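Local atomic coordinates of CCMAN5 (Cellulosimicrobium cellulans, PDB entry 2XSG), a protein that hydrolyses alpha-mannosidic linkages as a calcium-binding glycoside hydrolase of family 92, and enables mannose-6-phosphate modification of yeast-produced human lysosomal enzymes. Residues Met321-Thr326 against Thr346-Trp351; Ala364-Pro368 against Tyr738-Val742; Tyr371-Gln376 against Lys419-Asp425; Leu378-Phe382 against Ser409-Val413. All blocks are in the same frame, centred on the assembly; numbering follows the deposited sequence.

Interaction 1. Residues Met321-Thr326 against Thr346-Trp351; sequences MPMNAT and TYYDSW
Pro322 lays its CG over one face of the Trp351 indole, 4.2 Å from the centroid of the six-membered ring and 23° off the normal, a CH-pi contact. The Tyr348 ring runs beside the other strand, its CD2 3.5 Å from Asn324 N, and the Tyr347 ring stacks on Tyr332 while Ala325 CB comes obliquely to its CD2. These groups flank a minimal antiparallel sheet, strands 323-324 and 348-349, in the catalytic domain. Met323 and Asp349 form its hydrogen-bonded pair: Met323 N gives to Asp349 O at 2.8 Å, and Asp349 N returns a straighter bond to Met323 O at 3.0 Å. Just before it, a cis peptide bond precedes Pro322, whose CB lies against the carbonyl oxygens of Asp349 and Ser350. At the other end Tyr347 O takes two donors, Ala325 N and the hydroxyl Thr326 OG1, the latter on a lone pair at 2.8 Å. Asn324 swings CG anti to its own N (chi1 -171°), which brings OD1 to 2.9 Å from Thr326 N, the donor lying in the plane of the side-chain carbonyl, and closes an Asx turn. With an alanine here, Thr326 N would probably lose its acceptor and the turn would be free to shift. Asp349 OD2 bonds to Ser400 OG. Ser350 OG, held by Pro402 O, has Met321 CE and Met323 CE each 3.4 Å away.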
# COMPACT_ATOMS: atom_id res chain seq x y z
N MET A 321 1.35 0.82 5.47
CA MET A 321 2.16 -0.39 5.36
C MET A 321 3.56 -0.04 4.85
O MET A 321 3.68 0.88 4.05
CB MET A 321 1.51 -1.40 4.41
CG MET A 321 0.28 -2.13 4.98
SD MET A 321 -0.66 -3.06 3.73
CE MET A 321 0.49 -4.34 3.23
N PRO A 322 4.61 -0.75 5.32
CA PRO A 322 4.57 -1.81 6.33
C PRO A 322 4.13 -1.33 7.71
O PRO A 322 4.28 -0.14 8.03
CB PRO A 322 6.02 -2.34 6.35
CG PRO A 322 6.85 -1.17 5.88
CD PRO A 322 5.98 -0.52 4.83
N MET A 323 3.58 -2.24 8.51
CA MET A 323 3.01 -1.90 9.81
C MET A 323 4.07 -2.02 10.89
O MET A 323 5.00 -2.82 10.76
CB MET A 323 1.87 -2.84 10.20
CG MET A 323 0.88 -3.20 9.12
SD MET A 323 -0.13 -4.56 9.78
CE MET A 323 -0.24 -5.56 8.32
N ASN A 324 3.91 -1.24 11.95
CA ASN A 324 4.76 -1.37 13.14
C ASN A 324 4.58 -2.79 13.68
O ASN A 324 3.49 -3.16 14.14
CB ASN A 324 4.37 -0.30 14.17
CG ASN A 324 5.32 -0.21 15.36
OD1 ASN A 324 5.94 -1.21 15.77
ND2 ASN A 324 5.42 0.98 15.94
N ALA A 325 5.63 -3.60 13.56
CA ALA A 325 5.67 -4.98 14.08
C ALA A 325 6.57 -5.13 15.32
O ALA A 325 7.06 -6.22 15.62
CB ALA A 325 6.11 -5.93 12.99
N THR A 326 6.74 -4.03 16.05
CA THR A 326 7.59 -3.96 17.26
C THR A 326 6.75 -3.81 18.53
O THR A 326 5.77 -3.07 18.56
CB THR A 326 8.57 -2.74 17.16
OG1 THR A 326 9.28 -2.82 15.92
CG2 THR A 326 9.57 -2.67 18.33
N THR A 346 12.70 1.12 15.01
CA THR A 346 11.43 0.42 15.02
C THR A 346 11.40 -0.58 13.88
O THR A 346 11.71 -0.23 12.72
CB THR A 346 10.25 1.41 14.93
OG1 THR A 346 10.25 2.20 16.12
CG2 THR A 346 8.87 0.70 14.83
N TYR A 347 11.05 -1.82 14.20
CA TYR A 347 10.96 -2.87 13.19
C TYR A 347 9.56 -2.84 12.56
O TYR A 347 8.55 -2.97 13.25
CB TYR A 347 11.27 -4.24 13.79
CG TYR A 347 11.18 -5.39 12.82
CD1 TYR A 347 12.18 -5.61 11.87
CD2 TYR A 347 10.08 -6.25 12.83
CE1 TYR A 347 12.09 -6.67 10.96
CE2 TYR A 347 10.00 -7.32 11.94
CZ TYR A 347 11.01 -7.52 11.01
OH TYR A 347 10.93 -8.57 10.11
N TYR A 348 9.54 -2.65 11.25
CA TYR A 348 8.32 -2.75 10.46
C TYR A 348 8.30 -4.06 9.65
O TYR A 348 9.36 -4.62 9.32
CB TYR A 348 8.20 -1.53 9.52
CG TYR A 348 8.08 -0.24 10.30
CD1 TYR A 348 9.22 0.49 10.69
CD2 TYR A 348 6.83 0.23 10.69
CE1 TYR A 348 9.09 1.66 11.44
CE2 TYR A 348 6.70 1.38 11.43
CZ TYR A 348 7.82 2.09 11.80
OH TYR A 348 7.63 3.23 12.54
N ASP A 349 7.09 -4.53 9.37
CA ASP A 349 6.86 -5.76 8.64
C ASP A 349 5.52 -5.66 7.91
O ASP A 349 4.66 -4.84 8.29
CB ASP A 349 6.87 -6.95 9.60
CG ASP A 349 7.01 -8.30 8.90
OD1 ASP A 349 7.19 -8.35 7.65
OD2 ASP A 349 6.90 -9.32 9.60
N SER A 350 5.36 -6.50 6.89
CA SER A 350 4.19 -6.60 5.99
C SER A 350 4.51 -5.98 4.65
O SER A 350 4.43 -4.78 4.48
CB SER A 350 2.92 -5.96 6.55
OG SER A 350 1.82 -6.30 5.72
N TRP A 351 4.88 -6.82 3.70
CA TRP A 351 5.49 -6.34 2.47
C TRP A 351 4.69 -6.82 1.26
O TRP A 351 4.14 -7.90 1.28
CB TRP A 351 6.91 -6.87 2.39
CG TRP A 351 7.77 -6.52 3.60
CD1 TRP A 351 8.00 -7.30 4.69
CD2 TRP A 351 8.49 -5.30 3.81
NE1 TRP A 351 8.82 -6.64 5.59
CE2 TRP A 351 9.14 -5.41 5.06
CE3 TRP A 351 8.66 -4.13 3.05
CZ2 TRP A 351 9.96 -4.40 5.57
CZ3 TRP A 351 9.46 -3.11 3.57
CH2 TRP A 351 10.10 -3.25 4.82

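Interaction 2. Residues Ala364-Pro368 against Tyr738-Val742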
# COMPACT_ATOMS: atom_id res chain seq x y z
N ALA A 364 10.66 8.29 1.50
CA ALA A 364 11.98 8.89 1.78
C ALA A 364 11.97 10.43 1.85
O ALA A 364 12.62 11.00 2.72
CB ALA A 364 13.03 8.42 0.79
N TYR A 365 11.22 11.10 0.97
CA TYR A 365 11.25 12.57 1.03
C TYR A 365 10.13 13.21 1.88
O TYR A 365 10.15 14.42 2.13
CB TYR A 365 11.46 13.22 -0.35
CG TYR A 365 10.29 13.25 -1.32
CD1 TYR A 365 9.13 13.95 -1.03
CD2 TYR A 365 10.39 12.64 -2.58
CE1 TYR A 365 8.08 14.01 -1.95
CE2 TYR A 365 9.36 12.70 -3.51
CZ TYR A 365 8.19 13.39 -3.17
OH TYR A 365 7.15 13.46 -4.08
N ILE A 366 9.19 12.39 2.36
CA ILE A 366 8.12 12.89 3.22
C ILE A 366 8.41 12.64 4.71
O ILE A 366 8.20 13.53 5.53
CB ILE A 366 6.74 12.39 2.76
CG1 ILE A 366 6.35 13.12 1.46
CG2 ILE A 366 5.66 12.66 3.84
CD1 ILE A 366 5.20 12.53 0.73
N ASP A 367 8.93 11.45 5.02
CA ASP A 367 9.28 11.06 6.39
C ASP A 367 10.57 10.24 6.37
O ASP A 367 10.53 9.00 6.44
CB ASP A 367 8.13 10.29 7.03
CG ASP A 367 8.31 10.10 8.54
OD1 ASP A 367 9.43 10.29 9.07
OD2 ASP A 367 7.31 9.77 9.19
N PRO A 368 11.73 10.92 6.27
CA PRO A 368 13.01 10.20 6.11
C PRO A 368 13.30 9.18 7.22
O PRO A 368 13.79 8.07 6.92
CB PRO A 368 14.05 11.34 6.09
CG PRO A 368 13.29 12.52 5.56
CD PRO A 368 11.91 12.39 6.18
N TYR A 738 17.55 13.83 -4.38
CA TYR A 738 17.01 13.65 -3.02
C TYR A 738 17.66 14.60 -2.01
O TYR A 738 16.97 15.20 -1.16
CB TYR A 738 17.20 12.21 -2.59
CG TYR A 738 16.72 11.90 -1.18
CD1 TYR A 738 15.37 11.72 -0.91
CD2 TYR A 738 17.64 11.75 -0.13
CE1 TYR A 738 14.93 11.43 0.38
CE2 TYR A 738 17.22 11.46 1.17
CZ TYR A 738 15.86 11.29 1.41
OH TYR A 738 15.43 11.00 2.68
N ALA A 739 18.98 14.76 -2.11
CA ALA A 739 19.72 15.63 -1.18
C ALA A 739 19.18 17.07 -1.22
O ALA A 739 19.09 17.75 -0.19
CB ALA A 739 21.27 15.59 -1.47
N THR A 740 18.81 17.52 -2.41
CA THR A 740 18.33 18.89 -2.60
C THR A 740 17.01 19.07 -1.86
O THR A 740 16.81 20.07 -1.16
CB THR A 740 18.19 19.22 -4.09
OG1 THR A 740 19.47 19.07 -4.70
CG2 THR A 740 17.71 20.64 -4.29
N VAL A 741 16.14 18.08 -1.98
CA VAL A 741 14.85 18.09 -1.33
C VAL A 741 14.97 18.12 0.19
O VAL A 741 14.51 19.08 0.83
CB VAL A 741 13.95 16.91 -1.80
CG1 VAL A 741 12.61 16.95 -1.04
CG2 VAL A 741 13.67 17.01 -3.29
N VAL A 742 15.55 17.07 0.78
CA VAL A 742 15.62 16.98 2.25
C VAL A 742 16.55 18.03 2.86
O VAL A 742 16.48 18.31 4.06
CB VAL A 742 15.95 15.56 2.78
CG1 VAL A 742 14.88 14.59 2.35
CG2 VAL A 742 17.32 15.10 2.31
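A single hydrogen bond ties the two segments together: the phenol Tyr738 OH gives to Ala364 O over 2.8 Å. The donor stands above the carbonyl plane, 53° out of it, with an angle of 121° at the oxygen. The residue four positions on from Ala364 is Pro368, which has no N-H to offer this carbonyl, and the tyrosine hydroxyl supplies a donor instead. Because CG of Tyr738 lies anti to its backbone N (chi1 178°), the ring reaches out from its own helix and meets the Ala364-Tyr365 peptide with its edge. A phenylalanine in its place would lack the hydroxyl, and Ala364 O would probably be left without this donor.

The place is the C-terminal end of helix 353-366, where Asp367 breaks the helix and then takes the N-cap position of helix 368-387, its OD1 bonding weakly to Leu370 N; these are two successive helices of the catalytic domain. The short helix 738-742 follows strand 735-737 and leads to strand 746-752 of a mixed sheet, so the contact brings that sheet's connection up to the helices.

Apolar contacts fill in around the bond. Ala364 CB lies 3.6 Å from Tyr738 CE1, and Tyr365 CB touches both Tyr738 CE1 and, at 4.0 Å, Val741 CG1. The side chains of Pro368 and Val742 slide past each other in opposite directions, CG to CG1 4.1 Å. The Tyr365 ring itself turns off to Ala672 and Val675 of helix 665-675; Phe687 meets it edge-to-face, and Leu677 O accepts from its hydroxyl.

Interaction 3. Residues Tyr371-Gln376 against Lys419-Asp425; sequences YRDMVQ and KGFDGFD
Arg372 NH2 sits between two successive backbone carbonyls: it gives a fairly straight bond to Asp422 O at 2.7 Å (158° at the hydrogen) and a weak one to Gly423 O at 3.0 Å. Both oxygens meet the edge of the guanidinium, near its plane. The chain is extended from CG to NE, which carries the charged end along the loop. On the way its CB and CG brush the Phe421 ring, while Phe424 CE1 comes over one face of the guanidinium, the two planes only 16° apart.

One turn further along the helix, Gln376 bends at chi2 so that its amide faces the main chain of Asp425. OE1 accepts from Asp425 N at 3.0 Å and NE2 gives to Asp425 O at 2.9 Å; in each case the bond uses a lone pair of the acceptor. The amide thereby fixes both polar ends of one residue, and with them its own rotation.

Two aromatic rings occupy the space between. Val375 CG1 rests over a face of Phe424, 4.0 Å from the centroid, and Arg372 O lies at that ring's edge. Tyr371 presents CE1 over a face of Phe421, 3.5 Å from CE1 there, with ring planes 59° apart. Asp415 of helix 409-418 takes both Tyr371 OH and Lys419 NZ.

Gly420, with positive phi, closes that helix in a Schellman motif, and what follows is the linker to helix 427-438, which runs alongside helix 368-387 in what is probably an alpha/alpha-barrel catalytic domain.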
# COMPACT_ATOMS: atom_id res chain seq x y z
N TYR A 371 11.19 6.04 6.81
CA TYR A 371 11.77 5.33 5.66
C TYR A 371 13.02 4.58 6.06
O TYR A 371 13.17 3.42 5.70
CB TYR A 371 12.09 6.33 4.56
CG TYR A 371 12.96 5.85 3.42
CD1 TYR A 371 14.33 6.13 3.41
CD2 TYR A 371 12.42 5.21 2.30
CE1 TYR A 371 15.14 5.77 2.37
CE2 TYR A 371 13.24 4.82 1.24
CZ TYR A 371 14.60 5.10 1.28
OH TYR A 371 15.44 4.75 0.25
N ARG A 372 13.91 5.25 6.80
CA ARG A 372 15.12 4.59 7.26
C ARG A 372 14.75 3.33 8.08
O ARG A 372 15.31 2.26 7.85
CB ARG A 372 16.04 5.52 8.06
CG ARG A 372 17.40 4.87 8.38
CD ARG A 372 18.33 5.66 9.33
NE ARG A 372 19.68 5.07 9.27
CZ ARG A 372 20.05 3.97 9.93
NH1 ARG A 372 19.20 3.34 10.74
NH2 ARG A 372 21.28 3.48 9.78
N ASP A 373 13.80 3.46 9.00
CA ASP A 373 13.45 2.30 9.84
C ASP A 373 12.89 1.15 9.00
O ASP A 373 13.19 -0.01 9.25
CB ASP A 373 12.47 2.67 10.96
CG ASP A 373 13.16 3.31 12.18
OD1 ASP A 373 14.39 3.57 12.16
OD2 ASP A 373 12.44 3.55 13.17
N MET A 374 12.09 1.50 8.00
CA MET A 374 11.55 0.50 7.09
C MET A 374 12.64 -0.27 6.33
O MET A 374 12.57 -1.49 6.20
CB MET A 374 10.59 1.17 6.12
CG MET A 374 9.31 1.67 6.78
SD MET A 374 8.24 2.45 5.57
CE MET A 374 6.75 2.74 6.54
N VAL A 375 13.64 0.45 5.82
CA VAL A 375 14.71 -0.18 5.08
C VAL A 375 15.55 -1.05 6.01
O VAL A 375 15.91 -2.18 5.65
CB VAL A 375 15.60 0.84 4.32
CG1 VAL A 375 16.75 0.12 3.60
CG2 VAL A 375 14.73 1.66 3.30
N GLN A 376 15.86 -0.53 7.19
CA GLN A 376 16.58 -1.29 8.20
C GLN A 376 15.82 -2.57 8.54
O GLN A 376 16.42 -3.64 8.71
CB GLN A 376 16.82 -0.48 9.48
CG GLN A 376 17.61 -1.24 10.60
CD GLN A 376 19.05 -1.62 10.21
OE1 GLN A 376 20.00 -0.93 10.58
NE2 GLN A 376 19.20 -2.75 9.50
N LYS A 419 20.51 7.00 -1.95
CA LYS A 419 20.12 8.24 -1.27
C LYS A 419 21.04 8.63 -0.09
O LYS A 419 20.75 9.60 0.61
CB LYS A 419 18.65 8.19 -0.80
CG LYS A 419 17.63 8.51 -1.89
CD LYS A 419 16.20 8.27 -1.43
CE LYS A 419 15.20 8.51 -2.55
NZ LYS A 419 15.22 7.46 -3.62
N GLY A 420 22.13 7.89 0.11
CA GLY A 420 23.16 8.27 1.10
C GLY A 420 22.90 7.82 2.53
O GLY A 420 23.57 8.28 3.46
N PHE A 421 21.93 6.94 2.73
CA PHE A 421 21.69 6.33 4.04
C PHE A 421 22.74 5.27 4.30
O PHE A 421 23.08 4.46 3.43
CB PHE A 421 20.29 5.69 4.10
CG PHE A 421 19.16 6.67 4.18
CD1 PHE A 421 18.63 7.25 3.03
CD2 PHE A 421 18.62 7.02 5.42
CE1 PHE A 421 17.59 8.18 3.12
CE2 PHE A 421 17.57 7.94 5.51
CZ PHE A 421 17.06 8.51 4.36
N ASP A 422 23.29 5.27 5.51
CA ASP A 422 24.28 4.25 5.83
C ASP A 422 24.15 3.71 7.26
O ASP A 422 23.23 4.10 7.98
CB ASP A 422 25.70 4.76 5.52
CG ASP A 422 26.10 5.93 6.39
OD1 ASP A 422 25.30 6.41 7.22
OD2 ASP A 422 27.24 6.39 6.22
N GLY A 423 25.06 2.83 7.65
CA GLY A 423 24.99 2.18 8.96
C GLY A 423 23.80 1.23 9.05
O GLY A 423 23.14 1.17 10.07
N PHE A 424 23.51 0.51 7.97
CA PHE A 424 22.43 -0.47 8.00
C PHE A 424 22.98 -1.77 8.58
O PHE A 424 23.63 -2.56 7.88
CB PHE A 424 21.80 -0.70 6.62
CG PHE A 424 20.81 0.38 6.20
CD1 PHE A 424 19.63 0.60 6.91
CD2 PHE A 424 21.06 1.16 5.07
CE1 PHE A 424 18.73 1.59 6.52
CE2 PHE A 424 20.16 2.14 4.66
CZ PHE A 424 18.99 2.36 5.38
N ASP A 425 22.70 -1.97 9.86
CA ASP A 425 23.17 -3.14 10.57
C ASP A 425 22.68 -4.42 9.89
O ASP A 425 21.51 -4.50 9.49
CB ASP A 425 22.73 -3.07 12.04
CG ASP A 425 23.26 -4.23 12.87
OD1 ASP A 425 24.48 -4.53 12.79
OD2 ASP A 425 22.44 -4.86 13.60

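Interaction 4. Residues Leu378-Phe382 against Ser409-Val413; sequences LVYLF and SSVVV
Leu378 reaches across to the neighbouring helix with both methyls, one at Ser409 and the other at Val412 and Val413. Its CG is anti to the backbone N (chi1 -177°), pointing the branch outward, and chi2 of 51° turns CD1 to the serine and CD2 to the valines. CD1 goes to Ser409 OG at 3.5 Å, while CD2 touches Val412 CG1 at 3.9 Å and Val413 CG2 at 4.1 Å. Leu378 and Val412 meet at about a right angle.

Ser409 keeps OG anti to its carbonyl carbon, beside its own N, and there the hydroxyl bonds to Trp406 O, three residues earlier. Its oxygen therefore has a polar mate although its neighbours across the contact are carbon: besides the leucine methyl, Phe382 CE2 comes to 3.5 Å, with OG at the edge of the ring, near its plane.

Helices 368-387 and 409-418 belong to the helical catalytic domain, probably an alpha/alpha-barrel of the six-hairpin type. Over these short segments their axes pass 11.1 Å apart at 136°, about midway between perpendicular and antiparallel. The chains they send across are mostly aliphatic, and no hydrogen bond links the two segments.

The Phe382 side chain also packs on Ala433, Leu434 and Leu437 of helix 427-438. Val412 continues to Phe357 and Phe360 of helix 353-366. At the other end of the contact, Val379 CG2 and Val413 CG2 stand 4.3 Å apart, each with CG1 anti to its backbone N.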
# COMPACT_ATOMS: atom_id res chain seq x y z
N LEU A 378 13.67 -4.14 6.58
CA LEU A 378 13.74 -5.01 5.40
C LEU A 378 15.07 -5.78 5.40
O LEU A 378 15.10 -6.98 5.09
CB LEU A 378 13.59 -4.18 4.11
CG LEU A 378 13.56 -4.89 2.75
CD1 LEU A 378 12.55 -6.03 2.73
CD2 LEU A 378 13.25 -3.83 1.67
N VAL A 379 16.14 -5.07 5.77
CA VAL A 379 17.47 -5.69 5.96
C VAL A 379 17.46 -6.80 7.03
O VAL A 379 17.97 -7.88 6.78
CB VAL A 379 18.57 -4.63 6.22
CG1 VAL A 379 19.86 -5.29 6.64
CG2 VAL A 379 18.80 -3.79 4.95
N TYR A 380 16.85 -6.53 8.19
CA TYR A 380 16.75 -7.54 9.25
C TYR A 380 15.96 -8.76 8.84
O TYR A 380 16.30 -9.88 9.24
CB TYR A 380 16.09 -6.97 10.50
CG TYR A 380 17.04 -6.43 11.52
CD1 TYR A 380 18.12 -5.64 11.14
CD2 TYR A 380 16.86 -6.69 12.88
CE1 TYR A 380 19.00 -5.13 12.07
CE2 TYR A 380 17.74 -6.18 13.84
CZ TYR A 380 18.81 -5.41 13.41
OH TYR A 380 19.69 -4.87 14.30
N LEU A 381 14.92 -8.53 8.04
CA LEU A 381 14.04 -9.61 7.57
C LEU A 381 14.80 -10.62 6.72
O LEU A 381 14.65 -11.83 6.90
CB LEU A 381 12.82 -9.05 6.83
CG LEU A 381 11.84 -10.12 6.34
CD1 LEU A 381 11.20 -10.82 7.52
CD2 LEU A 381 10.78 -9.55 5.42
N PHE A 382 15.61 -10.11 5.78
CA PHE A 382 16.46 -10.97 4.94
C PHE A 382 17.65 -11.54 5.71
O PHE A 382 18.07 -12.67 5.47
CB PHE A 382 16.89 -10.25 3.65
CG PHE A 382 15.86 -10.33 2.55
CD1 PHE A 382 15.81 -11.42 1.70
CD2 PHE A 382 14.88 -9.34 2.42
CE1 PHE A 382 14.82 -11.52 0.70
CE2 PHE A 382 13.90 -9.43 1.43
CZ PHE A 382 13.87 -10.54 0.57
N SER A 409 12.71 -6.17 -3.38
CA SER A 409 13.37 -5.71 -2.14
C SER A 409 14.78 -5.17 -2.39
O SER A 409 15.19 -4.21 -1.75
CB SER A 409 13.44 -6.83 -1.08
OG SER A 409 12.16 -7.14 -0.55
N SER A 410 15.53 -5.80 -3.30
CA SER A 410 16.91 -5.34 -3.60
C SER A 410 16.93 -3.90 -4.11
O SER A 410 17.90 -3.16 -3.88
CB SER A 410 17.61 -6.27 -4.61
OG SER A 410 17.08 -6.11 -5.93
N VAL A 411 15.86 -3.52 -4.79
CA VAL A 411 15.73 -2.18 -5.37
C VAL A 411 15.47 -1.18 -4.25
O VAL A 411 16.05 -0.11 -4.24
CB VAL A 411 14.60 -2.14 -6.42
CG1 VAL A 411 14.36 -0.71 -6.95
CG2 VAL A 411 14.94 -3.12 -7.60
N VAL A 412 14.61 -1.57 -3.31
CA VAL A 412 14.26 -0.72 -2.18
C VAL A 412 15.48 -0.46 -1.27
O VAL A 412 15.70 0.68 -0.82
CB VAL A 412 13.10 -1.34 -1.34
CG1 VAL A 412 12.75 -0.44 -0.16
CG2 VAL A 412 11.85 -1.60 -2.23
N VAL A 413 16.26 -1.50 -1.00
CA VAL A 413 17.48 -1.35 -0.18
C VAL A 413 18.44 -0.42 -0.92
O VAL A 413 19.03 0.50 -0.33
CB VAL A 413 18.18 -2.72 0.13
CG1 VAL A 413 19.48 -2.49 0.91
CG2 VAL A 413 17.26 -3.63 0.95

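Helix 368-387 ties the set together: interactions 3 and 4 lie on successive turns of it, their centres about 10 Å apart, and the two-stranded sheet of interaction 1 leans on it through Trp351, whose CH2 is 3.7 Å from Leu378 CB. Interaction 2 sits at its start, where Ala364 CA packs on Tyr371 CG at 3.6 Å and Tyr738 reaches Lys419 and Phe421. Interaction 1 lies close to the bound ligands: the Met321 side chain is about 8 Å from a bis-tris propane molecule and about 12 Å from the calcium ion held by Asn588, Glu589 and Asp662. Ser409, in interaction 4, lies about 13 Å from the same bis-tris propane.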